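Local coordinates for mandelate racemase/muconate lactonizing protein (Paenibacillus sp., PDB 3V5C) that probably dehydrates galacturonate, as a magnesium-dependent acid-sugar dehydratase of the enolase superfamily, at residues A[61-72]-A[89-97]; A[316-324]-A[359-369]. The protein carries 1 engineered substitution. All coordinates share one frame; numbering follows the deposited sequence.

Contact 1: A[61-72]-A[89-97]; sequences SIHMTPEWAEDV and EAYRLQLEY
Gln94 and Trp68 make the centre of this contact. The Gln94 side chain lies over one face of the indole, its amide plane only 14° from the ring plane. Gln94 CG sits 3.7 Å from the centroid of the Trp68 six-membered ring, a CH-pi contact. The bend at chi2 (85°) folds the amide back over the indole, and Gln94 NE2 donates to His63 O at 3.0 Å. That oxygen lies near the amide plane, although NE2 stands above the carbonyl plane of His63. The amide is thus held by a stack and a bond together.

Two more bonds pin the loop after strand 55-60 to the start of helix 92-107. Ser61 OG donates to Gln94 O at 2.8 Å, in the carbonyl plane and on a lone pair. Ile62 N gives a nearly straight bond (177°) to Leu93 O, at 3.1 Å.

Around the indole the packing is mostly apolar, but the carbonyl Ala90 O also meets its edge. Leu95 CD1 meets the edge 3.7 Å from Trp68 CZ3, and Val72 CG2 lies over the face opposite Gln94. A water accepts from Trp68 NE1 and donates to Ala90 O. Farther out, Thr65 N-caps the short helix 66-70 by accepting from Trp68 N, which probably helps to position the tryptophan. Met64 touches Leu95 CD2 through SD and also packs on Ile17 and Trp383.

The contact joins the N-terminal antiparallel sheet region to helix 92-107. In this partly buried joint the directional bonds probably fix the loop, while the sandwiched indole supplies the apolar grip.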
loop_
_atom_site.group_PDB
_atom_site.type_symbol
_atom_site.label_atom_id
_atom_site.label_comp_id
_atom_site.label_asym_id
_atom_site.label_seq_id
_atom_site.Cartn_x
_atom_site.Cartn_y
_atom_site.Cartn_z
ATOM N N SER A 61 5.873 -7.116 10.956
ATOM C CA SER A 61 5.658 -6.835 12.374
ATOM C C SER A 61 6.316 -5.507 12.695
ATOM O O SER A 61 7.497 -5.322 12.381
ATOM C CB SER A 61 6.261 -7.948 13.241
ATOM O OG SER A 61 6.183 -7.599 14.620
ATOM N N ILE A 62 5.566 -4.582 13.297
ATOM C CA ILE A 62 6.151 -3.330 13.762
ATOM C C ILE A 62 5.764 -3.075 15.212
ATOM O O ILE A 62 4.787 -3.643 15.713
ATOM C CB ILE A 62 5.772 -2.129 12.863
ATOM C CG1 ILE A 62 4.276 -1.835 12.944
ATOM C CG2 ILE A 62 6.232 -2.389 11.413
ATOM C CD1 ILE A 62 3.873 -0.463 12.362
ATOM N N HIS A 63 6.549 -2.234 15.880
ATOM C CA HIS A 63 6.267 -1.828 17.256
ATOM C C HIS A 63 6.275 -3.011 18.222
ATOM O O HIS A 63 5.510 -3.023 19.187
ATOM C CB HIS A 63 4.909 -1.134 17.333
ATOM C CG HIS A 63 4.856 0.177 16.618
ATOM N ND1 HIS A 63 5.825 0.581 15.726
ATOM C CD2 HIS A 63 3.951 1.183 16.672
ATOM C CE1 HIS A 63 5.517 1.777 15.255
ATOM N NE2 HIS A 63 4.385 2.165 15.814
ATOM N N MET A 64 7.101 -4.015 17.956
ATOM C CA MET A 64 7.196 -5.158 18.867
ATOM C C MET A 64 8.595 -5.262 19.443
ATOM O O MET A 64 9.566 -5.315 18.696
ATOM C CB MET A 64 6.860 -6.466 18.152
ATOM C CG MET A 64 6.892 -7.677 19.070
ATOM S SD MET A 64 6.082 -9.127 18.372
ATOM C CE MET A 64 7.142 -9.504 16.972
ATOM N N THR A 65 8.694 -5.305 20.770
ATOM C CA THR A 65 9.967 -5.566 21.436
ATOM C C THR A 65 9.976 -6.990 21.979
ATOM O O THR A 65 8.929 -7.612 22.105
ATOM C CB THR A 65 10.182 -4.607 22.611
ATOM O OG1 THR A 65 9.136 -4.796 23.571
ATOM C CG2 THR A 65 10.149 -3.161 22.113
ATOM N N PRO A 66 11.162 -7.517 22.311
ATOM C CA PRO A 66 11.175 -8.846 22.943
ATOM C C PRO A 66 10.346 -8.858 24.222
ATOM O O PRO A 66 9.707 -9.862 24.519
ATOM C CB PRO A 66 12.649 -9.049 23.293
ATOM C CG PRO A 66 13.386 -8.222 22.301
ATOM C CD PRO A 66 12.523 -7.027 22.018
ATOM N N GLU A 67 10.355 -7.754 24.962
ATOM C CA GLU A 67 9.660 -7.703 26.246
ATOM C C GLU A 67 8.139 -7.730 26.067
ATOM O O GLU A 67 7.418 -8.338 26.862
ATOM C CB GLU A 67 10.111 -6.476 27.045
ATOM C CG GLU A 67 11.562 -6.558 27.551
ATOM C CD GLU A 67 12.618 -6.271 26.477
ATOM O OE1 GLU A 67 12.273 -5.770 25.384
ATOM O OE2 GLU A 67 13.812 -6.529 26.737
ATOM N N TRP A 68 7.667 -7.103 24.996
ATOM C CA TRP A 68 6.257 -7.175 24.619
ATOM C C TRP A 68 5.914 -8.624 24.279
ATOM O O TRP A 68 4.925 -9.172 24.763
ATOM C CB TRP A 68 6.008 -6.271 23.410
ATOM C CG TRP A 68 4.562 -6.139 22.940
ATOM C CD1 TRP A 68 3.709 -5.113 23.215
ATOM C CD2 TRP A 68 3.842 -7.032 22.068
ATOM N NE1 TRP A 68 2.493 -5.317 22.594
ATOM C CE2 TRP A 68 2.552 -6.487 21.883
ATOM C CE3 TRP A 68 4.158 -8.238 21.436
ATOM C CZ2 TRP A 68 1.583 -7.110 21.099
ATOM C CZ3 TRP A 68 3.201 -8.851 20.664
ATOM C CH2 TRP A 68 1.925 -8.298 20.503
ATOM N N ALA A 69 6.741 -9.245 23.439
ATOM C CA ALA A 69 6.455 -10.583 22.965
ATOM C C ALA A 69 6.485 -11.588 24.116
ATOM O O ALA A 69 5.703 -12.533 24.146
ATOM C CB ALA A 69 7.440 -10.978 21.882
ATOM N N GLU A 70 7.410 -11.393 25.050
ATOM C CA GLU A 70 7.549 -12.311 26.176
ATOM C C GLU A 70 6.201 -12.482 26.873
ATOM O O GLU A 70 5.838 -13.582 27.285
ATOM C CB GLU A 70 8.591 -11.777 27.160
ATOM C CG GLU A 70 8.964 -12.742 28.285
ATOM C CD GLU A 70 7.964 -12.723 29.433
ATOM O OE1 GLU A 70 7.319 -11.673 29.646
ATOM O OE2 GLU A 70 7.817 -13.758 30.123
ATOM N N ASP A 71 5.454 -11.384 26.962
ATOM C CA ASP A 71 4.163 -11.379 27.637
ATOM C C ASP A 71 3.043 -12.058 26.839
ATOM O O ASP A 71 1.965 -12.315 27.369
ATOM C CB ASP A 71 3.759 -9.942 27.970
ATOM C CG ASP A 71 2.704 -9.879 29.047
ATOM O OD1 ASP A 71 2.922 -10.487 30.117
ATOM O OD2 ASP A 71 1.653 -9.242 28.816
ATOM N N VAL A 72 3.292 -12.339 25.565
ATOM C CA VAL A 72 2.298 -13.001 24.735
ATOM C C VAL A 72 2.519 -14.509 24.654
ATOM O O VAL A 72 1.579 -15.253 24.393
ATOM C CB VAL A 72 2.277 -12.383 23.319
ATOM C CG1 VAL A 72 1.223 -13.043 22.453
ATOM C CG2 VAL A 72 2.005 -10.887 23.416
ATOM N N GLU A 89 -6.989 -4.832 19.170
ATOM C CA GLU A 89 -6.154 -3.671 18.896
ATOM C C GLU A 89 -4.720 -3.828 19.396
ATOM O O GLU A 89 -3.760 -3.497 18.695
ATOM C CB GLU A 89 -6.790 -2.439 19.557
ATOM C CG GLU A 89 -5.998 -1.185 19.386
ATOM C CD GLU A 89 -6.156 -0.597 18.003
ATOM O OE1 GLU A 89 -7.072 -1.039 17.265
ATOM O OE2 GLU A 89 -5.369 0.313 17.662
ATOM N N ALA A 90 -4.578 -4.345 20.607
ATOM C CA ALA A 90 -3.266 -4.455 21.245
ATOM C C ALA A 90 -2.273 -5.347 20.497
ATOM O O ALA A 90 -1.068 -5.250 20.729
ATOM C CB ALA A 90 -3.422 -4.938 22.689
ATOM N N TYR A 91 -2.771 -6.195 19.602
ATOM C CA TYR A 91 -1.918 -7.180 18.926
ATOM C C TYR A 91 -1.716 -6.910 17.439
ATOM O O TYR A 91 -0.954 -7.621 16.765
ATOM C CB TYR A 91 -2.502 -8.593 19.057
ATOM C CG TYR A 91 -2.716 -9.066 20.474
ATOM C CD1 TYR A 91 -1.638 -9.452 21.264
ATOM C CD2 TYR A 91 -3.985 -9.149 21.010
ATOM C CE1 TYR A 91 -1.824 -9.895 22.562
ATOM C CE2 TYR A 91 -4.181 -9.587 22.312
ATOM C CZ TYR A 91 -3.093 -9.960 23.079
ATOM O OH TYR A 91 -3.272 -10.399 24.380
ATOM N N ARG A 92 -2.414 -5.908 16.916
ATOM C CA ARG A 92 -2.511 -5.749 15.463
ATOM C C ARG A 92 -1.183 -5.453 14.769
ATOM O O ARG A 92 -0.755 -6.219 13.908
ATOM C CB ARG A 92 -3.532 -4.668 15.122
ATOM C CG ARG A 92 -4.944 -5.093 15.459
ATOM C CD ARG A 92 -5.962 -4.005 15.178
ATOM N NE ARG A 92 -7.293 -4.490 15.521
ATOM C CZ ARG A 92 -8.422 -3.881 15.190
ATOM N NH1 ARG A 92 -8.393 -2.728 14.519
ATOM N NH2 ARG A 92 -9.590 -4.415 15.546
ATOM N N LEU A 93 -0.538 -4.353 15.138
ATOM C CA LEU A 93 0.685 -3.943 14.445
ATOM C C LEU A 93 1.794 -4.991 14.596
ATOM O O LEU A 93 2.591 -5.207 13.675
ATOM C CB LEU A 93 1.177 -2.595 14.952
ATOM C CG LEU A 93 0.171 -1.444 14.885
ATOM C CD1 LEU A 93 0.750 -0.193 15.537
ATOM C CD2 LEU A 93 -0.285 -1.196 13.425
ATOM N N GLN A 94 1.829 -5.639 15.755
ATOM C CA GLN A 94 2.897 -6.564 16.093
ATOM C C GLN A 94 2.686 -7.938 15.471
ATOM O O GLN A 94 3.640 -8.573 15.028
ATOM C CB GLN A 94 2.967 -6.730 17.611
ATOM C CG GLN A 94 3.368 -5.471 18.369
ATOM C CD GLN A 94 2.200 -4.533 18.661
ATOM O OE1 GLN A 94 1.037 -4.828 18.356
ATOM N NE2 GLN A 94 2.516 -3.385 19.254
ATOM N N LEU A 95 1.433 -8.394 15.424
ATOM C CA LEU A 95 1.201 -9.796 15.097
ATOM C C LEU A 95 0.096 -10.133 14.099
ATOM O O LEU A 95 -0.080 -11.309 13.771
ATOM C CB LEU A 95 0.951 -10.595 16.395
ATOM C CG LEU A 95 2.095 -10.750 17.391
ATOM C CD1 LEU A 95 1.566 -11.511 18.629
ATOM C CD2 LEU A 95 3.271 -11.458 16.750
ATOM N N GLU A 96 -0.635 -9.153 13.588
ATOM C CA GLU A 96 -1.770 -9.503 12.731
ATOM C C GLU A 96 -1.297 -10.279 11.506
ATOM O O GLU A 96 -1.956 -11.216 11.057
ATOM C CB GLU A 96 -2.586 -8.292 12.287
ATOM C CG GLU A 96 -1.867 -7.308 11.378
ATOM C CD GLU A 96 -2.712 -6.075 11.118
ATOM O OE1 GLU A 96 -2.155 -5.111 10.590
ATOM O OE2 GLU A 96 -3.922 -6.091 11.439
ATOM N N TYR A 97 -0.165 -9.880 10.946
ATOM C CA TYR A 97 0.267 -10.535 9.727
ATOM C C TYR A 97 0.767 -11.961 9.968
ATOM O O TYR A 97 0.292 -12.889 9.326
ATOM C CB TYR A 97 1.252 -9.662 8.917
ATOM C CG TYR A 97 0.562 -8.500 8.222
ATOM C CD1 TYR A 97 -0.366 -8.732 7.207
ATOM C CD2 TYR A 97 0.806 -7.171 8.584
ATOM C CE1 TYR A 97 -1.021 -7.716 6.551
ATOM C CE2 TYR A 97 0.154 -6.128 7.910
ATOM C CZ TYR A 97 -0.774 -6.421 6.905
ATOM O OH TYR A 97 -1.433 -5.424 6.214
HETATM O O HOH W 1 0.121 -3.555 22.474
#

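Contact 2: A[316-324]-A[359-369]; sequences AYGIYASGH and VPATPGFGIVF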
loop_
_atom_site.group_PDB
_atom_site.type_symbol
_atom_site.label_atom_id
_atom_site.label_comp_id
_atom_site.label_asym_id
_atom_site.label_seq_id
_atom_site.Cartn_x
_atom_site.Cartn_y
_atom_site.Cartn_z
ATOM N N ALA A 316 7.848 -3.681 1.163
ATOM C CA ALA A 316 7.453 -4.571 0.086
ATOM C C ALA A 316 6.337 -5.504 0.518
ATOM O O ALA A 316 5.458 -5.830 -0.277
ATOM C CB ALA A 316 8.650 -5.368 -0.433
ATOM N N TYR A 317 6.355 -5.909 1.784
ATOM C CA TYR A 317 5.376 -6.889 2.247
ATOM C C TYR A 317 3.954 -6.363 2.091
ATOM O O TYR A 317 3.027 -7.116 1.820
ATOM C CB TYR A 317 5.639 -7.243 3.708
ATOM C CG TYR A 317 4.752 -8.348 4.233
ATOM C CD1 TYR A 317 3.528 -8.060 4.829
ATOM C CD2 TYR A 317 5.134 -9.680 4.102
ATOM C CE1 TYR A 317 2.722 -9.074 5.312
ATOM C CE2 TYR A 317 4.319 -10.724 4.581
ATOM C CZ TYR A 317 3.119 -10.393 5.182
ATOM O OH TYR A 317 2.305 -11.387 5.663
ATOM N N GLY A 318 3.782 -5.052 2.258
ATOM C CA GLY A 318 2.464 -4.445 2.178
ATOM C C GLY A 318 1.779 -4.583 0.834
ATOM O O GLY A 318 0.555 -4.505 0.752
ATOM N N ILE A 319 2.561 -4.761 -0.231
ATOM C CA ILE A 319 1.990 -4.975 -1.544
ATOM C C ILE A 319 1.097 -6.210 -1.562
ATOM O O ILE A 319 -0.050 -6.167 -2.050
ATOM C CB ILE A 319 3.121 -5.132 -2.571
ATOM C CG1 ILE A 319 3.930 -3.835 -2.630
ATOM C CG2 ILE A 319 2.554 -5.534 -3.943
ATOM C CD1 ILE A 319 5.210 -3.989 -3.477
ATOM N N TYR A 320 1.628 -7.306 -1.028
ATOM C CA TYR A 320 0.965 -8.605 -1.071
ATOM C C TYR A 320 -0.222 -8.605 -0.108
ATOM O O TYR A 320 -1.303 -9.096 -0.432
ATOM C CB TYR A 320 2.009 -9.718 -0.808
ATOM C CG TYR A 320 3.203 -9.442 -1.699
ATOM C CD1 TYR A 320 3.128 -9.688 -3.067
ATOM C CD2 TYR A 320 4.346 -8.827 -1.205
ATOM C CE1 TYR A 320 4.180 -9.358 -3.913
ATOM C CE2 TYR A 320 5.410 -8.511 -2.040
ATOM C CZ TYR A 320 5.320 -8.781 -3.396
ATOM O OH TYR A 320 6.363 -8.449 -4.252
ATOM N N ALA A 321 -0.027 -7.987 1.051
ATOM C CA ALA A 321 -1.109 -7.778 2.020
ATOM C C ALA A 321 -2.280 -7.038 1.388
ATOM O O ALA A 321 -3.435 -7.436 1.519
ATOM C CB ALA A 321 -0.585 -7.022 3.218
ATOM N N SER A 322 -1.981 -5.944 0.693
ATOM C CA SER A 322 -3.006 -5.172 -0.009
ATOM C C SER A 322 -3.818 -6.029 -0.965
ATOM O O SER A 322 -5.043 -5.913 -1.049
ATOM C CB SER A 322 -2.365 -4.030 -0.803
ATOM O OG SER A 322 -1.684 -3.126 0.046
ATOM N N GLY A 323 -3.132 -6.869 -1.731
ATOM C CA GLY A 323 -3.820 -7.767 -2.641
ATOM C C GLY A 323 -4.862 -8.632 -1.938
ATOM O O GLY A 323 -5.991 -8.742 -2.412
ATOM N N HIS A 324 -4.511 -9.216 -0.800
ATOM C CA HIS A 324 -5.480 -10.015 -0.050
ATOM C C HIS A 324 -6.591 -9.174 0.575
ATOM O O HIS A 324 -7.743 -9.601 0.622
ATOM C CB HIS A 324 -4.778 -10.832 1.041
ATOM C CG HIS A 324 -4.013 -12.002 0.518
ATOM N ND1 HIS A 324 -4.467 -13.302 0.636
ATOM C CD2 HIS A 324 -2.829 -12.069 -0.134
ATOM C CE1 HIS A 324 -3.584 -14.118 0.088
ATOM N NE2 HIS A 324 -2.582 -13.397 -0.388
ATOM N N VAL A 359 -3.022 -12.727 -7.394
ATOM C CA VAL A 359 -2.720 -13.245 -6.064
ATOM C C VAL A 359 -2.889 -14.768 -6.083
ATOM O O VAL A 359 -3.936 -15.249 -6.503
ATOM C CB VAL A 359 -3.668 -12.622 -5.013
ATOM C CG1 VAL A 359 -3.302 -13.115 -3.613
ATOM C CG2 VAL A 359 -3.587 -11.098 -5.050
ATOM N N PRO A 360 -1.872 -15.519 -5.648
ATOM C CA PRO A 360 -1.969 -16.991 -5.687
ATOM C C PRO A 360 -2.975 -17.518 -4.656
ATOM O O PRO A 360 -3.237 -16.854 -3.651
ATOM C CB PRO A 360 -0.548 -17.444 -5.293
ATOM C CG PRO A 360 -0.039 -16.311 -4.432
ATOM C CD PRO A 360 -0.559 -15.077 -5.144
ATOM N N ALA A 361 -3.548 -18.692 -4.913
ATOM C CA ALA A 361 -4.504 -19.295 -3.993
ATOM C C ALA A 361 -3.835 -20.191 -2.956
ATOM O O ALA A 361 -4.496 -21.020 -2.318
ATOM C CB ALA A 361 -5.553 -20.085 -4.772
ATOM N N THR A 362 -2.544 -19.984 -2.754
ATOM C CA THR A 362 -1.769 -20.759 -1.796
ATOM C C THR A 362 -2.004 -20.297 -0.351
ATOM O O THR A 362 -2.543 -19.221 -0.114
ATOM C CB THR A 362 -0.289 -20.681 -2.151
ATOM O OG1 THR A 362 0.038 -19.320 -2.406
ATOM C CG2 THR A 362 -0.020 -21.471 -3.439
ATOM N N PRO A 363 -1.630 -21.131 0.625
ATOM C CA PRO A 363 -2.028 -20.828 2.003
ATOM C C PRO A 363 -1.446 -19.526 2.546
ATOM O O PRO A 363 -0.337 -19.106 2.176
ATOM C CB PRO A 363 -1.478 -22.026 2.799
ATOM C CG PRO A 363 -1.351 -23.138 1.775
ATOM C CD PRO A 363 -0.947 -22.438 0.512
ATOM N N GLY A 364 -2.196 -18.915 3.450
ATOM C CA GLY A 364 -1.785 -17.679 4.102
ATOM C C GLY A 364 -1.636 -16.561 3.089
ATOM O O GLY A 364 -2.514 -16.336 2.237
ATOM N N PHE A 365 -0.526 -15.844 3.162
ATOM C CA PHE A 365 -0.293 -14.767 2.201
ATOM C C PHE A 365 0.458 -15.235 0.957
ATOM O O PHE A 365 0.810 -14.426 0.115
ATOM C CB PHE A 365 0.410 -13.556 2.845
ATOM C CG PHE A 365 -0.467 -12.780 3.803
ATOM C CD1 PHE A 365 -1.405 -11.861 3.331
ATOM C CD2 PHE A 365 -0.364 -12.992 5.164
ATOM C CE1 PHE A 365 -2.221 -11.143 4.213
ATOM C CE2 PHE A 365 -1.160 -12.285 6.058
ATOM C CZ PHE A 365 -2.107 -11.360 5.577
ATOM N N GLY A 366 0.671 -16.541 0.823
ATOM C CA GLY A 366 1.257 -17.060 -0.404
ATOM C C GLY A 366 2.718 -16.694 -0.610
ATOM O O GLY A 366 3.261 -16.877 -1.690
ATOM N N ILE A 367 3.351 -16.176 0.432
ATOM C CA ILE A 367 4.765 -15.821 0.391
ATOM C C ILE A 367 5.578 -16.902 1.097
ATOM O O ILE A 367 5.251 -17.298 2.212
ATOM C CB ILE A 367 5.000 -14.485 1.105
ATOM C CG1 ILE A 367 4.209 -13.383 0.410
ATOM C CG2 ILE A 367 6.493 -14.172 1.189
ATOM C CD1 ILE A 367 4.243 -12.038 1.144
ATOM N N VAL A 368 6.629 -17.403 0.444
ATOM C CA VAL A 368 7.422 -18.454 1.057
ATOM C C VAL A 368 8.728 -17.873 1.589
ATOM O O VAL A 368 9.572 -17.400 0.822
ATOM C CB VAL A 368 7.705 -19.614 0.058
ATOM C CG1 VAL A 368 8.538 -20.711 0.738
ATOM C CG2 VAL A 368 6.393 -20.155 -0.457
ATOM N N PHE A 369 8.878 -17.878 2.909
ATOM C CA PHE A 369 10.102 -17.379 3.526
ATOM C C PHE A 369 11.168 -18.457 3.627
ATOM O O PHE A 369 10.867 -19.643 3.779
ATOM C CB PHE A 369 9.815 -16.746 4.895
ATOM C CG PHE A 369 9.056 -15.455 4.801
ATOM C CD1 PHE A 369 9.709 -14.234 4.867
ATOM C CD2 PHE A 369 7.681 -15.463 4.615
ATOM C CE1 PHE A 369 9.005 -13.029 4.752
ATOM C CE2 PHE A 369 6.960 -14.255 4.513
ATOM C CZ PHE A 369 7.633 -13.042 4.568
#
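Phe365 is the main bump. It rises from the type II' turn Pro363-Gly366 and wedges between Tyr317 and His324, one helical face of 317-325. Its edge points at the face of His324, with ring centroids 5.1 Å apart and planes at 72°. Toward Tyr317 it presents a face instead, and the edge of Tyr317 points at it, planes at 67°. Both are T-shaped pairs. Tyr317 OH comes to 3.2 Å from Phe365 CD2. With CG anti to the backbone N (chi1 -175°), Tyr317 carries its hydroxyl out to this ring.

His324 fills a slot of its own. Val359 CG1 lies over the face opposite Phe365, 3.3 Å from His324 NE2. The other methyl, Val359 CG2, rests 4.1 Å from Gly323 CA, where the lack of a side chain leaves room for it.

At the other end, Ile367 CD1 is a small knob seated between Tyr317 and Tyr320, 3.7 Å from Tyr317 CE2 and 3.8 Å from Tyr320 CB. Phe369 CZ closes this end against the edge of Tyr317. Tyr350 borders the seam, meeting the Tyr320 ring edge-to-face and donating to Phe365 O.

The segments pack a helix of the enolase-fold C-terminal domain against the chain leaving strand 356-359. The chemistry is that of a buried aromatic cluster, in which interlocking shape rather than mutual hydrogen bonding sets the fit.

How the contacts relate
Contact 1 is partly buried, and its centre lies about 21 Å from the centre of the chain. Contact 2 is wholly buried, its centre about 13 Å from the centre of the chain. Their own centres are about 20 Å apart, yet they meet through Tyr97 of segment 89-97. Tyr97 packs on Ala321, Tyr317 and Phe365, and its ring meets Tyr317 edge-to-face. Helix 92-107 therefore contributes to contact 1 and also reaches contact 2, where Asp101 accepts from Phe365 N. Nearer the surface, 61-72 and 89-97 combine one backbone bond, two side-chain-to-carbonyl bonds, an amide stack and a bridging water. Deeper in, 316-324 and 359-369 rely on aromatic and aliphatic packing.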